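Local coordinates for major capsid protein (Human herpesvirus 1, PDB 1NO7), which serves as the main building block of the herpesvirus capsid shell, represented here by its large protease-resistant upper domain, at residues Tyr40-Ala45 with Val540-Gly545; Pro47-Gln52 with Tyr504-Pro509; Cys375-Val380 with Ala512-Ala517. All blocks are in the same frame, centred on the assembly; numbering follows the deposited sequence.

Contact 1 of 3, residues Tyr40-Ala45 with Val540-Gly545; sequences YVAAPA and VPPALG
Ala42 lies against the Pro542-Ala543 corner, a small side chain meeting a tight turn and bringing together two loops 495 residues apart in sequence. The close part is centred on the backbone: Ala42 N donates to Pro542 O at 2.6 Å, a bent bond (133° at the hydrogen) that reaches the oxygen from above the carbonyl plane. Gly545 N adds a weak bond to the same carbonyl, while Leu544 N bonds to Pro541 O and closes a beta turn with Pro542 and Ala543 at its corners. Around this polar centre the Ala42 methyl touches both corner residues, its CB 4.0 Å from Pro542 CB and 4.1 Å from Ala543 CB. On one flank the Val41 branch CG2, beside its own backbone N, reaches Gly545 C at 3.9 Å.

Toward Ala45 the fit relaxes. Ala43 turns its methyl away from the turn, Pro44 CD stays 4.4 Å from Ala543 O, and Ala45 is partly exposed and poorly ordered. Neither segment is a helix or strand, yet regular structure lies close by: Pro541 and Pro542 both rest on Phe55 of helix 48-56, Pro542 also touches Trp59, and Tyr40 packs on Val106 and Pro114 in a further loop.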
ATOM      1  N   TYR A  40      11.928 -16.411 -10.033  1.00 37.51           N
ATOM      2  CA  TYR A  40      12.811 -16.281  -8.871  1.00 37.51           C
ATOM      3  C   TYR A  40      12.326 -15.372  -7.741  1.00 37.51           C
ATOM      4  O   TYR A  40      11.554 -14.437  -7.959  1.00 37.51           O
ATOM      5  CB  TYR A  40      14.182 -15.799  -9.319  1.00 83.19           C
ATOM      6  CG  TYR A  40      15.270 -16.065  -8.308  1.00 83.19           C
ATOM      7  CD1 TYR A  40      15.462 -17.345  -7.789  1.00 83.19           C
ATOM      8  CD2 TYR A  40      16.162 -15.065  -7.934  1.00 83.19           C
ATOM      9  CE1 TYR A  40      16.523 -17.627  -6.932  1.00 83.19           C
ATOM     10  CE2 TYR A  40      17.230 -15.337  -7.076  1.00 83.19           C
ATOM     11  CZ  TYR A  40      17.406 -16.623  -6.583  1.00 83.19           C
ATOM     12  OH  TYR A  40      18.487 -16.917  -5.777  1.00 83.19           O
ATOM     13  N   VAL A  41      12.795 -15.655  -6.529  1.00 36.76           N
ATOM     14  CA  VAL A  41      12.435 -14.863  -5.356  1.00 36.76           C
ATOM     15  C   VAL A  41      13.648 -14.698  -4.443  1.00 36.76           C
ATOM     16  O   VAL A  41      14.089 -15.654  -3.789  1.00 36.76           O
ATOM     17  CB  VAL A  41      11.265 -15.515  -4.552  1.00  6.46           C
ATOM     18  CG1 VAL A  41      11.244 -14.979  -3.106  1.00  6.46           C
ATOM     19  CG2 VAL A  41       9.931 -15.201  -5.240  1.00  6.46           C
ATOM     20  N   ALA A  42      14.179 -13.474  -4.406  1.00 68.34           N
ATOM     21  CA  ALA A  42      15.345 -13.137  -3.589  1.00 68.34           C
ATOM     22  C   ALA A  42      15.003 -12.883  -2.115  1.00 68.34           C
ATOM     23  O   ALA A  42      13.832 -12.862  -1.715  1.00 68.34           O
ATOM     24  CB  ALA A  42      16.052 -11.912  -4.180  1.00148.04           C
ATOM     25  N   ALA A  43      16.042 -12.702  -1.307  1.00 76.61           N
ATOM     26  CA  ALA A  43      15.867 -12.434   0.110  1.00 76.61           C
ATOM     27  C   ALA A  43      16.328 -11.001   0.403  1.00 76.61           C
ATOM     28  O   ALA A  43      17.269 -10.494  -0.221  1.00 76.61           O
ATOM     29  CB  ALA A  43      16.663 -13.435   0.927  1.00 10.09           C
ATOM     30  N   PRO A  44      15.660 -10.329   1.357  1.00 73.21           N
ATOM     31  CA  PRO A  44      15.930  -8.953   1.790  1.00 73.21           C
ATOM     32  C   PRO A  44      17.396  -8.511   1.779  1.00 73.21           C
ATOM     33  O   PRO A  44      18.231  -9.048   2.511  1.00 73.21           O
ATOM     34  CB  PRO A  44      15.313  -8.923   3.178  1.00 51.29           C
ATOM     35  CG  PRO A  44      14.077  -9.745   2.971  1.00 51.29           C
ATOM     36  CD  PRO A  44      14.611 -10.936   2.196  1.00 51.29           C
ATOM     37  N   ALA A  45      17.684  -7.508   0.952  1.00 99.65           N
ATOM     38  CA  ALA A  45      19.032  -6.965   0.799  1.00 99.65           C
ATOM     39  C   ALA A  45      19.272  -5.630   1.531  1.00 99.65           C
ATOM     40  O   ALA A  45      19.513  -4.594   0.893  1.00 99.65           O
ATOM     41  CB  ALA A  45      19.345  -6.803  -0.692  1.00 73.24           C
ATOM     42  N   VAL A 540       8.608  -5.327  -9.830  1.00 39.15           N
ATOM     43  CA  VAL A 540       8.701  -5.666  -8.408  1.00 39.15           C
ATOM     44  C   VAL A 540       9.967  -6.475  -8.077  1.00 39.15           C
ATOM     45  O   VAL A 540      10.112  -7.622  -8.518  1.00 39.15           O
ATOM     46  CB  VAL A 540       7.472  -6.474  -7.946  1.00 45.76           C
ATOM     47  CG1 VAL A 540       7.671  -6.971  -6.511  1.00 45.76           C
ATOM     48  CG2 VAL A 540       6.221  -5.605  -8.038  1.00 45.76           C
ATOM     49  N   PRO A 541      10.887  -5.891  -7.280  1.00 29.02           N
ATOM     50  CA  PRO A 541      12.153  -6.502  -6.859  1.00 29.02           C
ATOM     51  C   PRO A 541      12.027  -7.956  -6.421  1.00 29.02           C
ATOM     52  O   PRO A 541      11.231  -8.287  -5.532  1.00 29.02           O
ATOM     53  CB  PRO A 541      12.593  -5.610  -5.705  1.00 54.52           C
ATOM     54  CG  PRO A 541      12.123  -4.278  -6.138  1.00 54.52           C
ATOM     55  CD  PRO A 541      10.717  -4.580  -6.626  1.00 54.52           C
ATOM     56  N   PRO A 542      12.824  -8.846  -7.034  1.00 45.75           N
ATOM     57  CA  PRO A 542      12.754 -10.259  -6.655  1.00 45.75           C
ATOM     58  C   PRO A 542      12.917 -10.433  -5.155  1.00 45.75           C
ATOM     59  O   PRO A 542      12.542 -11.466  -4.611  1.00 45.75           O
ATOM     60  CB  PRO A 542      13.894 -10.897  -7.450  1.00 51.81           C
ATOM     61  CG  PRO A 542      14.849  -9.766  -7.660  1.00 51.81           C
ATOM     62  CD  PRO A 542      13.922  -8.613  -7.983  1.00 51.81           C
ATOM     63  N   ALA A 543      13.468  -9.425  -4.485  1.00 47.55           N
ATOM     64  CA  ALA A 543      13.648  -9.492  -3.034  1.00 47.55           C
ATOM     65  C   ALA A 543      12.287  -9.356  -2.332  1.00 47.55           C
ATOM     66  O   ALA A 543      12.114  -9.799  -1.188  1.00 47.55           O
ATOM     67  CB  ALA A 543      14.600  -8.384  -2.566  1.00 78.53           C
ATOM     68  N   LEU A 544      11.326  -8.757  -3.036  1.00 47.87           N
ATOM     69  CA  LEU A 544       9.983  -8.526  -2.503  1.00 47.87           C
ATOM     70  C   LEU A 544       8.941  -9.504  -3.026  1.00 47.87           C
ATOM     71  O   LEU A 544       7.748  -9.339  -2.760  1.00 47.87           O
ATOM     72  CB  LEU A 544       9.530  -7.095  -2.827  1.00 44.42           C
ATOM     73  CG  LEU A 544      10.128  -5.922  -2.036  1.00 44.42           C
ATOM     74  CD1 LEU A 544      10.090  -4.639  -2.863  1.00 44.42           C
ATOM     75  CD2 LEU A 544       9.353  -5.765  -0.735  1.00 44.42           C
ATOM     76  N   GLY A 545       9.390 -10.511  -3.773  1.00 72.71           N
ATOM     77  CA  GLY A 545       8.468 -11.500  -4.314  1.00 72.71           C
ATOM     78  C   GLY A 545       8.496 -11.627  -5.829  1.00 72.71           C
ATOM     79  O   GLY A 545       9.043 -10.770  -6.529  1.00 72.71           O
TER

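Contact 2 of 3, residues Pro47-Gln52 with Tyr504-Pro509; sequences PAADMQ and YFYPLP
Leu508 reaches up to helix 48-56 with its branch CD1, which lies 3.6 Å from Met51 CB and 3.9 Å from Gln52 CB and also faces the carbonyl of Ala48. Its CG is held anti to the backbone N (chi1 -179°), the torsion that carries CD1 to the helix. The Met51 and Leu508 side chains pass at a slant rather than lying alongside one another.

Aliphatic packing continues at Tyr506. At chi1 54° the ring stands between its own backbone N and carbonyl carbon, and the phenol end extends to the first turn of the helix, with Ala48 CB 3.6 Å from Tyr506 OH. The Ala49 methyl lies over one face of the ring, though modelled too close for the approach to carry weight.

Gln52 brings a mixed contact. Its methylene CG sits 3.6 Å from Pro507 O, its chain bends at chi2, and NE2 comes 3.8 Å from Pro509 CD, the two side chains crossing at about a right angle. Val520 of helix 517-521 touches both Gln52 and Pro509.

Helix and strand segments run 34° apart, with axes 8.2 Å from each other at closest approach. No hydrogen bond joins the two segments. Within the 47-51 turn Pro47 O accepts from Met51 N, and Tyr506 and Leu508 make backbone bonds with strand 376-380. The chemistry therefore implies cohesion through shape and apolar burial.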
ATOM      1  N   PRO A  47      19.507  -2.073   3.085  1.00 72.95           N
ATOM      2  CA  PRO A  47      19.064  -0.719   2.727  1.00 72.95           C
ATOM      3  C   PRO A  47      17.850  -0.636   1.807  1.00 72.95           C
ATOM      4  O   PRO A  47      17.985  -0.591   0.581  1.00 72.95           O
ATOM      5  CB  PRO A  47      20.311  -0.118   2.093  1.00 63.83           C
ATOM      6  CG  PRO A  47      21.373  -0.653   2.967  1.00 63.83           C
ATOM      7  CD  PRO A  47      20.982  -2.122   3.119  1.00 63.83           C
ATOM      8  N   ALA A  48      16.667  -0.602   2.413  1.00 52.84           N
ATOM      9  CA  ALA A  48      15.417  -0.525   1.670  1.00 52.84           C
ATOM     10  C   ALA A  48      15.508   0.481   0.532  1.00 52.84           C
ATOM     11  O   ALA A  48      15.169   0.183  -0.611  1.00 52.84           O
ATOM     12  CB  ALA A  48      14.284  -0.141   2.610  1.00 31.29           C
ATOM     13  N   ALA A  49      15.975   1.677   0.852  1.00 47.63           N
ATOM     14  CA  ALA A  49      16.095   2.726  -0.148  1.00 47.63           C
ATOM     15  C   ALA A  49      17.154   2.436  -1.225  1.00 47.63           C
ATOM     16  O   ALA A  49      17.391   3.267  -2.113  1.00 47.63           O
ATOM     17  CB  ALA A  49      16.386   4.058   0.542  1.00 20.70           C
ATOM     18  N   ASP A  50      17.793   1.273  -1.145  1.00 70.83           N
ATOM     19  CA  ASP A  50      18.799   0.897  -2.136  1.00 70.83           C
ATOM     20  C   ASP A  50      18.307  -0.295  -2.935  1.00 70.83           C
ATOM     21  O   ASP A  50      18.548  -0.401  -4.138  1.00 70.83           O
ATOM     22  CB  ASP A  50      20.114   0.530  -1.461  1.00108.97           C
ATOM     23  CG  ASP A  50      21.161   1.599  -1.626  1.00108.97           C
ATOM     24  OD1 ASP A  50      21.295   2.111  -2.765  1.00108.97           O
ATOM     25  OD2 ASP A  50      21.847   1.912  -0.628  1.00108.97           O
ATOM     26  N   MET A  51      17.628  -1.190  -2.227  1.00 80.80           N
ATOM     27  CA  MET A  51      17.043  -2.407  -2.775  1.00 80.80           C
ATOM     28  C   MET A  51      16.734  -2.320  -4.270  1.00 80.80           C
ATOM     29  O   MET A  51      17.412  -2.924  -5.099  1.00 80.80           O
ATOM     30  CB  MET A  51      15.769  -2.697  -1.999  1.00 47.70           C
ATOM     31  CG  MET A  51      15.200  -4.064  -2.186  1.00 47.70           C
ATOM     32  SD  MET A  51      14.098  -4.332  -0.798  1.00 47.70           S
ATOM     33  CE  MET A  51      15.342  -4.610   0.558  1.00 47.70           C
ATOM     34  N   GLN A  52      15.696  -1.566  -4.598  1.00 37.87           N
ATOM     35  CA  GLN A  52      15.266  -1.364  -5.979  1.00 37.87           C
ATOM     36  C   GLN A  52      16.393  -1.118  -6.993  1.00 37.87           C
ATOM     37  O   GLN A  52      16.251  -1.453  -8.177  1.00 37.87           O
ATOM     38  CB  GLN A  52      14.288  -0.191  -6.042  1.00 53.96           C
ATOM     39  CG  GLN A  52      12.943  -0.498  -6.686  1.00 53.96           C
ATOM     40  CD  GLN A  52      13.012  -0.683  -8.188  1.00 53.96           C
ATOM     41  OE1 GLN A  52      13.862  -0.089  -8.874  1.00 53.96           O
ATOM     42  NE2 GLN A  52      12.102  -1.496  -8.714  1.00 53.96           N
ATOM     43  N   TYR A 504      12.573  13.187  -1.143  1.00 52.50           N
ATOM     44  CA  TYR A 504      12.089  12.622   0.124  1.00 52.50           C
ATOM     45  C   TYR A 504      11.673  11.152   0.044  1.00 52.50           C
ATOM     46  O   TYR A 504      11.908  10.358   0.980  1.00 52.50           O
ATOM     47  CB  TYR A 504      10.882  13.412   0.641  1.00 62.35           C
ATOM     48  CG  TYR A 504      11.096  14.901   0.773  1.00 62.35           C
ATOM     49  CD1 TYR A 504      11.078  15.730  -0.348  1.00 62.35           C
ATOM     50  CD2 TYR A 504      11.313  15.484   2.018  1.00 62.35           C
ATOM     51  CE1 TYR A 504      11.268  17.101  -0.236  1.00 62.35           C
ATOM     52  CE2 TYR A 504      11.508  16.854   2.141  1.00 62.35           C
ATOM     53  CZ  TYR A 504      11.485  17.660   1.006  1.00 62.35           C
ATOM     54  OH  TYR A 504      11.690  19.022   1.103  1.00 62.35           O
ATOM     55  N   PHE A 505      11.040  10.804  -1.074  1.00 64.25           N
ATOM     56  CA  PHE A 505      10.539   9.453  -1.292  1.00 64.25           C
ATOM     57  C   PHE A 505      11.229   8.692  -2.409  1.00 64.25           C
ATOM     58  O   PHE A 505      11.554   9.260  -3.449  1.00 64.25           O
ATOM     59  CB  PHE A 505       9.068   9.529  -1.619  1.00 31.00           C
ATOM     60  CG  PHE A 505       8.276  10.338  -0.643  1.00 31.00           C
ATOM     61  CD1 PHE A 505       7.631  11.502  -1.056  1.00 31.00           C
ATOM     62  CD2 PHE A 505       8.109   9.896   0.671  1.00 31.00           C
ATOM     63  CE1 PHE A 505       6.814  12.225  -0.188  1.00 31.00           C
ATOM     64  CE2 PHE A 505       7.294  10.607   1.564  1.00 31.00           C
ATOM     65  CZ  PHE A 505       6.638  11.781   1.133  1.00 31.00           C
ATOM     66  N   TYR A 506      11.430   7.395  -2.202  1.00 37.10           N
ATOM     67  CA  TYR A 506      12.066   6.571  -3.225  1.00 37.10           C
ATOM     68  C   TYR A 506      11.169   5.396  -3.641  1.00 37.10           C
ATOM     69  O   TYR A 506      10.669   4.650  -2.783  1.00 37.10           O
ATOM     70  CB  TYR A 506      13.406   6.059  -2.718  1.00 36.93           C
ATOM     71  CG  TYR A 506      13.320   5.329  -1.402  1.00 36.93           C
ATOM     72  CD1 TYR A 506      13.004   3.981  -1.347  1.00 36.93           C
ATOM     73  CD2 TYR A 506      13.605   5.980  -0.215  1.00 36.93           C
ATOM     74  CE1 TYR A 506      12.987   3.290  -0.132  1.00 36.93           C
ATOM     75  CE2 TYR A 506      13.592   5.306   1.011  1.00 36.93           C
ATOM     76  CZ  TYR A 506      13.290   3.960   1.049  1.00 36.93           C
ATOM     77  OH  TYR A 506      13.352   3.283   2.259  1.00 36.93           O
ATOM     78  N   PRO A 507      10.937   5.235  -4.967  1.00 45.92           N
ATOM     79  CA  PRO A 507      10.110   4.173  -5.559  1.00 45.92           C
ATOM     80  C   PRO A 507      10.619   2.805  -5.154  1.00 45.92           C
ATOM     81  O   PRO A 507      11.832   2.556  -5.182  1.00 45.92           O
ATOM     82  CB  PRO A 507      10.276   4.399  -7.061  1.00 40.40           C
ATOM     83  CG  PRO A 507      10.442   5.870  -7.166  1.00 40.40           C
ATOM     84  CD  PRO A 507      11.409   6.157  -6.019  1.00 40.40           C
ATOM     85  N   LEU A 508       9.696   1.924  -4.785  1.00 25.45           N
ATOM     86  CA  LEU A 508      10.060   0.567  -4.389  1.00 25.45           C
ATOM     87  C   LEU A 508       8.779  -0.265  -4.347  1.00 25.45           C
ATOM     88  O   LEU A 508       8.213  -0.471  -3.259  1.00 25.45           O
ATOM     89  CB  LEU A 508      10.711   0.584  -3.009  1.00 24.58           C
ATOM     90  CG  LEU A 508      11.156  -0.779  -2.491  1.00 24.58           C
ATOM     91  CD1 LEU A 508      12.694  -0.860  -2.552  1.00 24.58           C
ATOM     92  CD2 LEU A 508      10.667  -0.982  -1.045  1.00 24.58           C
ATOM     93  N   PRO A 509       8.307  -0.757  -5.526  1.00 36.21           N
ATOM     94  CA  PRO A 509       7.081  -1.562  -5.638  1.00 36.21           C
ATOM     95  C   PRO A 509       7.154  -2.891  -4.891  1.00 36.21           C
ATOM     96  O   PRO A 509       8.098  -3.668  -5.085  1.00 36.21           O
ATOM     97  CB  PRO A 509       6.935  -1.776  -7.148  1.00 35.31           C
ATOM     98  CG  PRO A 509       7.733  -0.664  -7.755  1.00 35.31           C
ATOM     99  CD  PRO A 509       8.935  -0.625  -6.854  1.00 35.31           C
TER

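Contact 3 of 3, residues Cys375-Val380 with Ala512-Ala517; sequences CCTAGV and ALFAGA
Thr377 lays its methyl CG2 against the root of the Phe514 side chain, 3.4 Å from Phe514 CB and 3.5 Å from Phe514 CD1. The two side chains meet at a slant, and CG2 approaches the ring obliquely. The threonine's torsion divides its branches: with CG2 anti to the carbonyl carbon and beside the backbone N, the methyl serves Phe514, while OG1 (chi1 77°) forms weak hydrogen bonds with Leu508 O and Val510 N. The same residue thus presents an apolar branch to one partner and a polar branch to another. Leu513 CB lies over the centre of one face of the Phe514 ring, 3.9 Å above its plane.

The backbone supplies the polar link. Gly516 N donates to Cys375 O at 3.0 Å, nearly straight at the hydrogen (166°) although the donor stands above the carbonyl plane. Beside this bond Cys376 CB lies alongside, 3.8 Å from Ala515 CA and 3.7 Å from Gly516 N. Because Gly516 is the N-cap residue of helix 517-521, the bond ties the entry to that helix to the residue just before strand 376-380.

That strand is the middle one of a three-stranded antiparallel sheet, flanked by 486-489 and 505-507, and loop 512-517 crosses its beginning. Beyond the strand, Leu513 packs on Pro368 and Phe514 on Tyr364, both in helix 353-371.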
ATOM      1  N   CYS A 375       0.055   4.131 -10.334  1.00 29.06           N
ATOM      2  CA  CYS A 375       0.417   4.539  -8.971  1.00 29.06           C
ATOM      3  C   CYS A 375       1.423   3.532  -8.454  1.00 29.06           C
ATOM      4  O   CYS A 375       1.522   2.436  -9.004  1.00 29.06           O
ATOM      5  CB  CYS A 375      -0.795   4.533  -8.047  1.00 41.20           C
ATOM      6  SG  CYS A 375      -1.181   2.896  -7.467  1.00 41.20           S
ATOM      7  N   CYS A 376       2.138   3.866  -7.380  1.00 21.92           N
ATOM      8  CA  CYS A 376       3.177   2.959  -6.878  1.00 21.92           C
ATOM      9  C   CYS A 376       3.663   3.166  -5.436  1.00 21.92           C
ATOM     10  O   CYS A 376       3.808   4.312  -4.974  1.00 21.92           O
ATOM     11  CB  CYS A 376       4.384   3.038  -7.811  1.00 44.94           C
ATOM     12  SG  CYS A 376       5.943   2.875  -6.944  1.00 44.94           S
ATOM     13  N   THR A 377       3.948   2.057  -4.745  1.00 28.00           N
ATOM     14  CA  THR A 377       4.418   2.125  -3.362  1.00 28.00           C
ATOM     15  C   THR A 377       5.864   2.569  -3.334  1.00 28.00           C
ATOM     16  O   THR A 377       6.646   2.223  -4.233  1.00 28.00           O
ATOM     17  CB  THR A 377       4.326   0.762  -2.650  1.00 22.01           C
ATOM     18  OG1 THR A 377       5.397  -0.107  -3.063  1.00 22.01           O
ATOM     19  CG2 THR A 377       2.995   0.116  -2.965  1.00 22.01           C
ATOM     20  N   ALA A 378       6.211   3.332  -2.298  1.00 30.14           N
ATOM     21  CA  ALA A 378       7.574   3.843  -2.133  1.00 30.14           C
ATOM     22  C   ALA A 378       7.964   3.970  -0.665  1.00 30.14           C
ATOM     23  O   ALA A 378       7.104   4.141   0.218  1.00 30.14           O
ATOM     24  CB  ALA A 378       7.723   5.211  -2.827  1.00  3.88           C
ATOM     25  N   GLY A 379       9.272   3.867  -0.425  1.00 46.95           N
ATOM     26  CA  GLY A 379       9.821   3.982   0.914  1.00 46.95           C
ATOM     27  C   GLY A 379      10.154   5.449   1.118  1.00 46.95           C
ATOM     28  O   GLY A 379      10.468   6.165   0.145  1.00 46.95           O
ATOM     29  N   VAL A 380      10.098   5.900   2.370  1.00 54.85           N
ATOM     30  CA  VAL A 380      10.360   7.300   2.692  1.00 54.85           C
ATOM     31  C   VAL A 380      11.721   7.584   3.340  1.00 54.85           C
ATOM     32  O   VAL A 380      12.234   6.760   4.112  1.00 54.85           O
ATOM     33  CB  VAL A 380       9.280   7.820   3.635  1.00 38.01           C
ATOM     34  CG1 VAL A 380       9.469   9.304   3.867  1.00 38.01           C
ATOM     35  CG2 VAL A 380       7.925   7.530   3.058  1.00 38.01           C
ATOM     36  N   ALA A 512       3.152  -6.209  -8.143  1.00 37.69           N
ATOM     37  CA  ALA A 512       2.771  -5.845  -9.507  1.00 37.69           C
ATOM     38  C   ALA A 512       1.634  -4.831  -9.507  1.00 37.69           C
ATOM     39  O   ALA A 512       1.617  -3.911 -10.327  1.00 37.69           O
ATOM     40  CB  ALA A 512       2.357  -7.097 -10.278  1.00136.49           C
ATOM     41  N   LEU A 513       0.697  -4.991  -8.574  1.00 41.43           N
ATOM     42  CA  LEU A 513      -0.461  -4.099  -8.484  1.00 41.43           C
ATOM     43  C   LEU A 513      -0.115  -2.613  -8.317  1.00 41.43           C
ATOM     44  O   LEU A 513      -0.856  -1.725  -8.769  1.00 41.43           O
ATOM     45  CB  LEU A 513      -1.377  -4.561  -7.341  1.00 16.56           C
ATOM     46  CG  LEU A 513      -2.710  -5.146  -7.821  1.00 16.56           C
ATOM     47  CD1 LEU A 513      -3.388  -5.847  -6.670  1.00 16.56           C
ATOM     48  CD2 LEU A 513      -3.591  -4.031  -8.374  1.00 16.56           C
ATOM     49  N   PHE A 514       1.018  -2.351  -7.675  1.00 48.60           N
ATOM     50  CA  PHE A 514       1.470  -0.988  -7.448  1.00 48.60           C
ATOM     51  C   PHE A 514       2.893  -0.822  -7.981  1.00 48.60           C
ATOM     52  O   PHE A 514       3.869  -1.098  -7.267  1.00 48.60           O
ATOM     53  CB  PHE A 514       1.483  -0.694  -5.957  1.00 14.49           C
ATOM     54  CG  PHE A 514       0.426  -1.424  -5.171  1.00 14.49           C
ATOM     55  CD1 PHE A 514       0.799  -2.321  -4.165  1.00 14.49           C
ATOM     56  CD2 PHE A 514      -0.928  -1.134  -5.352  1.00 14.49           C
ATOM     57  CE1 PHE A 514      -0.170  -2.911  -3.333  1.00 14.49           C
ATOM     58  CE2 PHE A 514      -1.910  -1.721  -4.523  1.00 14.49           C
ATOM     59  CZ  PHE A 514      -1.527  -2.608  -3.511  1.00 14.49           C
ATOM     60  N   ALA A 515       3.037  -0.385  -9.227  1.00 33.70           N
ATOM     61  CA  ALA A 515       4.381  -0.214  -9.765  1.00 33.70           C
ATOM     62  C   ALA A 515       4.417   0.643 -11.021  1.00 33.70           C
ATOM     63  O   ALA A 515       5.260   0.412 -11.909  1.00 33.70           O
ATOM     64  CB  ALA A 515       5.012  -1.580 -10.050  1.00  2.25           C
ATOM     65  N   GLY A 516       3.514   1.627 -11.083  1.00 47.60           N
ATOM     66  CA  GLY A 516       3.445   2.532 -12.221  1.00 47.60           C
ATOM     67  C   GLY A 516       4.794   2.740 -12.887  1.00 47.60           C
ATOM     68  O   GLY A 516       5.790   3.048 -12.225  1.00 47.60           O
ATOM     69  N   ALA A 517       4.840   2.549 -14.200  1.00 48.35           N
ATOM     70  CA  ALA A 517       6.082   2.719 -14.939  1.00 48.35           C
ATOM     71  C   ALA A 517       6.669   4.073 -14.573  1.00 48.35           C
ATOM     72  O   ALA A 517       7.773   4.155 -14.022  1.00 48.35           O
ATOM     73  CB  ALA A 517       5.818   2.650 -16.440  1.00151.16           C
TER

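Each contact joins segments distant in sequence, while 40-45 runs almost directly into 47-52 and 504-509 into 512-517. Contacts 2 and 3, with centres about 10 Å apart, share one sheet: Tyr506 N lies 2.8 Å from Gly379 O and Leu508 N 3.1 Å from Thr377 O, both probable hydrogen bonds between neighbouring strands. Contacts 1 and 2, about 13 Å between centres, adjoin where Met51 CE packs 3.7 Å from Ala45 N and where Val540, Pro541 and Leu544 gather around the carbonyl of Pro509. Contacts 1 and 3 are about 15 Å apart, meeting where Val540 packs on Ala512. Together they join loop, helix and sheet within one capsid-protein domain.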